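Local coordinates for protein Exo-alpha-sialidase (Clostridium perfringens, PDB 2V72) that binds galactose as the family 32 carbohydrate-binding module of a large sialidase toxin, a calcium-containing module that probably directs the enzyme to galactose-bearing glycans, at residues A10-Q13 with S14-T17; Q26-A29 with S30-I33. All coordinates share one frame; numbering follows the deposited sequence.

Overall arrangement
Starting near the N terminus, contact 1 (10-13 with 14-17) rounds a 3-10 turn and delivers the chain into strand 17-20, an outermost strand of one of the two antiparallel sheets. The chain then enters the loop towards strand 41-42, where contact 2 (26-29 with 30-33) forms a second 3-10 turn that binds calcium. The two follow in series, neither nested nor crossed, their centres about 14 Å apart. They meet nonetheless at Ile-33, whose carbonyl O lies 3.4 Å from CB of Gln-13. Contact 1 ties the N-terminal segment to strand 135-142, while contact 2 joins strands 17-20 and 53-59 to the calcium site.

Contact 1. Residues A10-Q13 with S14-T17; sequences AIPQ and SEMT
Glu-15 N and Met-16 N donate to Pro-12 O (3.1 Å) and Gln-13 O (2.9 Å), each bond spanning three residues, so the chain winds through a short 3-10 turn. Both bonds are bent, with N-H...O angles of 145° and 148°. Proline suits the start of such a turn, since its ring fixes phi and no amide hydrogen is needed there. On the outer side Glu-15 runs alongside that ring, pointing the same way, and its OE2 comes to 3.7 Å from Pro-12 CG. The carboxylate finds its charge partner beyond the turn, where OE1 forms a salt bridge with Arg-63.

Met-16 folds back in the other direction. Its CG is anti to its own carbonyl carbon (chi1 -52°), and the chain then stays extended, carrying the thioether back past the Pro-12 and Gln-13 backbone. CG passes 3.6 Å from Pro-12 O, and SD rests 3.8 Å from Gln-13 CA. The Met-16 side chain crosses that of Ile-11 at about a right angle, its CE 3.5 Å from Ile-11 O and 3.8 Å from Ile-11 CG2. A long, unbranched side chain is well suited to this path, and the beta branch of Ile-11 offers its CG2 methyl to that end. Both residues are buried and also touch Val-141 of strand 135-142. The extended chain of Gln-13 passes Met-16 SD, 4.0 Å from its CG, before NE2 donates to Leu-139 O and Glu-138 OE1; Glu-138 is a calcium ligand, so this amide probably steadies the metal site from the second shell. The chemistry is thus divided by side: charge and proline ring outward, thioether and isoleucine inward, and one amide linking the turn to the calcium shell.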
ATOM      1  N   ALA A  10      12.952  -1.822   9.802  1.00 50.07           N
ATOM      2  CA  ALA A  10      11.509  -1.798   9.592  1.00 49.32           C
ATOM      3  C   ALA A  10      10.842  -0.775  10.504  1.00 48.78           C
ATOM      4  O   ALA A  10      11.026  -0.807  11.724  1.00 48.67           O
ATOM      5  CB  ALA A  10      10.920  -3.185   9.825  1.00 48.97           C
ATOM      6  N   ILE A  11      10.077   0.140   9.912  1.00 48.28           N
ATOM      7  CA  ILE A  11       9.272   1.075  10.696  1.00 47.67           C
ATOM      8  C   ILE A  11       8.140   0.291  11.370  1.00 47.68           C
ATOM      9  O   ILE A  11       7.399  -0.432  10.697  1.00 47.42           O
ATOM     10  CB  ILE A  11       8.702   2.241   9.837  1.00 47.67           C
ATOM     11  CG1 ILE A  11       9.839   3.051   9.196  1.00 47.38           C
ATOM     12  CG2 ILE A  11       7.798   3.150  10.688  1.00 47.57           C
ATOM     13  CD1 ILE A  11       9.415   3.904   8.004  1.00 46.90           C
ATOM     14  N   PRO A  12       8.019   0.412  12.706  1.00 47.60           N
ATOM     15  CA  PRO A  12       6.928  -0.262  13.393  1.00 48.01           C
ATOM     16  C   PRO A  12       5.584   0.185  12.820  1.00 48.47           C
ATOM     17  O   PRO A  12       5.338   1.388  12.670  1.00 48.53           O
ATOM     18  CB  PRO A  12       7.080   0.204  14.844  1.00 48.03           C
ATOM     19  CG  PRO A  12       8.507   0.618  14.965  1.00 47.70           C
ATOM     20  CD  PRO A  12       8.871   1.173  13.635  1.00 47.48           C
ATOM     21  N   GLN A  13       4.753  -0.796  12.472  1.00 48.63           N
ATOM     22  CA  GLN A  13       3.426  -0.569  11.921  1.00 48.77           C
ATOM     23  C   GLN A  13       2.490   0.046  12.958  1.00 48.97           C
ATOM     24  O   GLN A  13       1.517   0.713  12.601  1.00 48.61           O
ATOM     25  CB  GLN A  13       2.836  -1.882  11.391  1.00 48.72           C
ATOM     26  CG  GLN A  13       3.466  -2.387  10.094  1.00 48.82           C
ATOM     27  CD  GLN A  13       2.815  -3.661   9.577  1.00 48.51           C
ATOM     28  OE1 GLN A  13       2.571  -4.591  10.335  1.00 49.08           O
ATOM     29  NE2 GLN A  13       2.540  -3.708   8.280  1.00 48.05           N
ATOM     30  N   SER A  14       2.792  -0.180  14.236  1.00 49.32           N
ATOM     31  CA  SER A  14       2.022   0.409  15.335  1.00 49.75           C
ATOM     32  C   SER A  14       2.175   1.931  15.365  1.00 49.98           C
ATOM     33  O   SER A  14       1.331   2.629  15.926  1.00 50.51           O
ATOM     34  CB  SER A  14       2.435  -0.193  16.680  1.00 49.51           C
ATOM     35  OG  SER A  14       3.675   0.331  17.111  1.00 49.81           O
ATOM     36  N   GLU A  15       3.249   2.434  14.760  1.00 50.02           N
ATOM     37  CA  GLU A  15       3.476   3.871  14.616  1.00 50.09           C
ATOM     38  C   GLU A  15       2.797   4.428  13.367  1.00 49.79           C
ATOM     39  O   GLU A  15       2.818   5.637  13.100  1.00 49.88           O
ATOM     40  CB  GLU A  15       4.973   4.171  14.590  1.00 50.23           C
ATOM     41  CG  GLU A  15       5.564   4.370  15.971  1.00 51.89           C
ATOM     42  CD  GLU A  15       7.060   4.186  15.999  1.00 54.11           C
ATOM     43  OE1 GLU A  15       7.728   4.618  15.037  1.00 54.47           O
ATOM     44  OE2 GLU A  15       7.570   3.602  16.986  1.00 55.26           O
ATOM     45  N   MET A  16       2.189   3.535  12.603  1.00 49.51           N
ATOM     46  CA  MET A  16       1.479   3.922  11.399  1.00 49.01           C
ATOM     47  C   MET A  16      -0.011   4.007  11.672  1.00 48.65           C
ATOM     48  O   MET A  16      -0.509   3.434  12.641  1.00 48.33           O
ATOM     49  CB  MET A  16       1.745   2.925  10.265  1.00 49.07           C
ATOM     50  CG  MET A  16       3.223   2.654   9.996  1.00 48.31           C
ATOM     51  SD  MET A  16       3.394   1.400   8.727  1.00 48.72           S
ATOM     52  CE  MET A  16       5.182   1.299   8.594  1.00 47.76           C
ATOM     53  N   THR A  17      -0.694   4.764  10.817  1.00 48.41           N
ATOM     54  CA  THR A  17      -2.146   4.826  10.765  1.00 48.37           C
ATOM     55  C   THR A  17      -2.486   4.770   9.294  1.00 48.00           C
ATOM     56  O   THR A  17      -1.740   5.299   8.463  1.00 47.72           O
ATOM     57  CB  THR A  17      -2.710   6.136  11.353  1.00 48.46           C
ATOM     58  OG1 THR A  17      -1.963   7.243  10.846  1.00 49.82           O
ATOM     59  CG2 THR A  17      -2.615   6.138  12.868  1.00 49.18           C
TER

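Contact 2. Residues Q26-A29 with S30-I33; sequences QDPA and SSAI. With CA (calcium ion), chain B.
Ser-30 and Ser-31 place their hydroxyls against the ring of Pro-28 as the chain winds into a 3-10 turn. Ser-30 OG is 3.6 Å from Pro-28 CG, reached by a chi1 of 63° that sets the hydroxyl between the backbone N and the carbonyl carbon; a small polar side chain fits this exposed outer face. Ser-31 turns its hydroxyl beside its backbone N instead, bringing OG to 3.6 Å from Pro-28 CD. One water joins that hydroxyl to the chain before the turn, lying 2.6 Å from Ser-31 OG and donating to Gln-26 O. The backbone of Ser-31 does two further jobs. Its N donates to Pro-28 O over 3.0 Å, at 151°, while its carbonyl O binds the calcium ion at 2.3 Å.

Here the turn serves the calcium site in the beta-sandwich of an F5/8 type C (discoidin-like) domain: Asp-34, Asn-36, Thr-39, Ala-137 and Glu-138 are the other protein ligands, so the metal draws this loop together with strand 135-142. Ala-32 comes next, its N bonded to Ala-29 O at 3.1 Å and its CB 3.2 Å from the same oxygen. Alanine suits both buried places, for the small methyls of Ala-29 and Ala-32 each pack on Leu-55 of strand 53-59 and let the turn lie close to that strand. Ile-33 N donates to Ser-30 O, and the larger branched side chain of Ile-33 packs against Ala-18 of strand 17-20 and on Met-16.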
ATOM      1  N   GLN A  26     -15.451  -5.201   6.242  1.00 44.83           N
ATOM      2  CA  GLN A  26     -14.633  -6.318   6.725  1.00 45.33           C
ATOM      3  C   GLN A  26     -13.127  -6.114   6.469  1.00 44.64           C
ATOM      4  O   GLN A  26     -12.292  -6.639   7.206  1.00 44.65           O
ATOM      5  CB  GLN A  26     -15.117  -7.590   6.019  1.00 45.05           C
ATOM      6  CG  GLN A  26     -14.267  -8.822   6.184  1.00 46.90           C
ATOM      7  CD  GLN A  26     -14.829 -10.002   5.422  1.00 47.17           C
ATOM      8  OE1 GLN A  26     -16.049 -10.202   5.364  1.00 50.10           O
ATOM      9  NE2 GLN A  26     -13.947 -10.795   4.837  1.00 49.76           N
ATOM     10  N   ASP A  27     -12.801  -5.356   5.420  1.00 44.20           N
ATOM     11  CA  ASP A  27     -11.423  -5.132   4.988  1.00 43.72           C
ATOM     12  C   ASP A  27     -11.019  -3.659   5.049  1.00 43.36           C
ATOM     13  O   ASP A  27     -10.840  -3.028   4.004  1.00 43.20           O
ATOM     14  CB  ASP A  27     -11.249  -5.633   3.550  1.00 43.83           C
ATOM     15  CG  ASP A  27     -11.585  -7.100   3.393  1.00 43.24           C
ATOM     16  OD1 ASP A  27     -11.511  -7.840   4.392  1.00 44.04           O
ATOM     17  OD2 ASP A  27     -11.917  -7.515   2.266  1.00 41.70           O
ATOM     18  N   PRO A  28     -10.880  -3.097   6.266  1.00 43.16           N
ATOM     19  CA  PRO A  28     -10.530  -1.675   6.371  1.00 43.18           C
ATOM     20  C   PRO A  28      -9.050  -1.407   6.071  1.00 43.23           C
ATOM     21  O   PRO A  28      -8.235  -2.328   6.106  1.00 43.00           O
ATOM     22  CB  PRO A  28     -10.826  -1.352   7.835  1.00 43.35           C
ATOM     23  CG  PRO A  28     -10.604  -2.644   8.550  1.00 43.23           C
ATOM     24  CD  PRO A  28     -11.017  -3.729   7.592  1.00 42.95           C
ATOM     25  N   ALA A  29      -8.719  -0.151   5.789  1.00 43.35           N
ATOM     26  CA  ALA A  29      -7.333   0.276   5.574  1.00 43.62           C
ATOM     27  C   ALA A  29      -6.346  -0.194   6.656  1.00 43.91           C
ATOM     28  O   ALA A  29      -5.201  -0.529   6.346  1.00 43.85           O
ATOM     29  CB  ALA A  29      -7.278   1.770   5.439  1.00 43.65           C
ATOM     30  N   SER A  30      -6.804  -0.215   7.910  1.00 43.96           N
ATOM     31  CA  SER A  30      -5.994  -0.573   9.071  1.00 44.27           C
ATOM     32  C   SER A  30      -5.526  -2.027   9.053  1.00 44.85           C
ATOM     33  O   SER A  30      -4.526  -2.384   9.686  1.00 45.21           O
ATOM     34  CB  SER A  30      -6.782  -0.310  10.354  1.00 44.35           C
ATOM     35  OG  SER A  30      -7.948  -1.122  10.421  1.00 44.22           O
ATOM     36  N   SER A  31      -6.257  -2.862   8.325  1.00 44.94           N
ATOM     37  CA  SER A  31      -5.915  -4.262   8.200  1.00 45.20           C
ATOM     38  C   SER A  31      -4.729  -4.488   7.273  1.00 45.35           C
ATOM     39  O   SER A  31      -4.207  -5.593   7.208  1.00 45.64           O
ATOM     40  CB  SER A  31      -7.133  -5.060   7.740  1.00 45.14           C
ATOM     41  OG  SER A  31      -8.010  -5.255   8.832  1.00 45.27           O
ATOM     42  N   ALA A  32      -4.306  -3.441   6.565  1.00 45.61           N
ATOM     43  CA  ALA A  32      -3.104  -3.489   5.733  1.00 45.57           C
ATOM     44  C   ALA A  32      -1.828  -3.355   6.563  1.00 45.78           C
ATOM     45  O   ALA A  32      -0.741  -3.694   6.092  1.00 45.83           O
ATOM     46  CB  ALA A  32      -3.156  -2.413   4.664  1.00 45.64           C
ATOM     47  N   ILE A  33      -1.968  -2.886   7.806  1.00 45.90           N
ATOM     48  CA  ILE A  33      -0.818  -2.582   8.665  1.00 46.05           C
ATOM     49  C   ILE A  33      -0.906  -3.200  10.068  1.00 46.30           C
ATOM     50  O   ILE A  33      -0.453  -2.604  11.047  1.00 46.23           O
ATOM     51  CB  ILE A  33      -0.569  -1.037   8.765  1.00 46.18           C
ATOM     52  CG1 ILE A  33      -1.848  -0.285   9.186  1.00 46.03           C
ATOM     53  CG2 ILE A  33      -0.036  -0.496   7.430  1.00 46.38           C
ATOM     54  CD1 ILE A  33      -1.605   1.111   9.749  1.00 46.04           C
TER
HETATM   55 CA    CA B1139      -3.016  -7.555   7.455  1.00 42.43          CA
HETATM   56  O   HOH W   1      -9.585  -7.316   8.411  1.00 40.67           O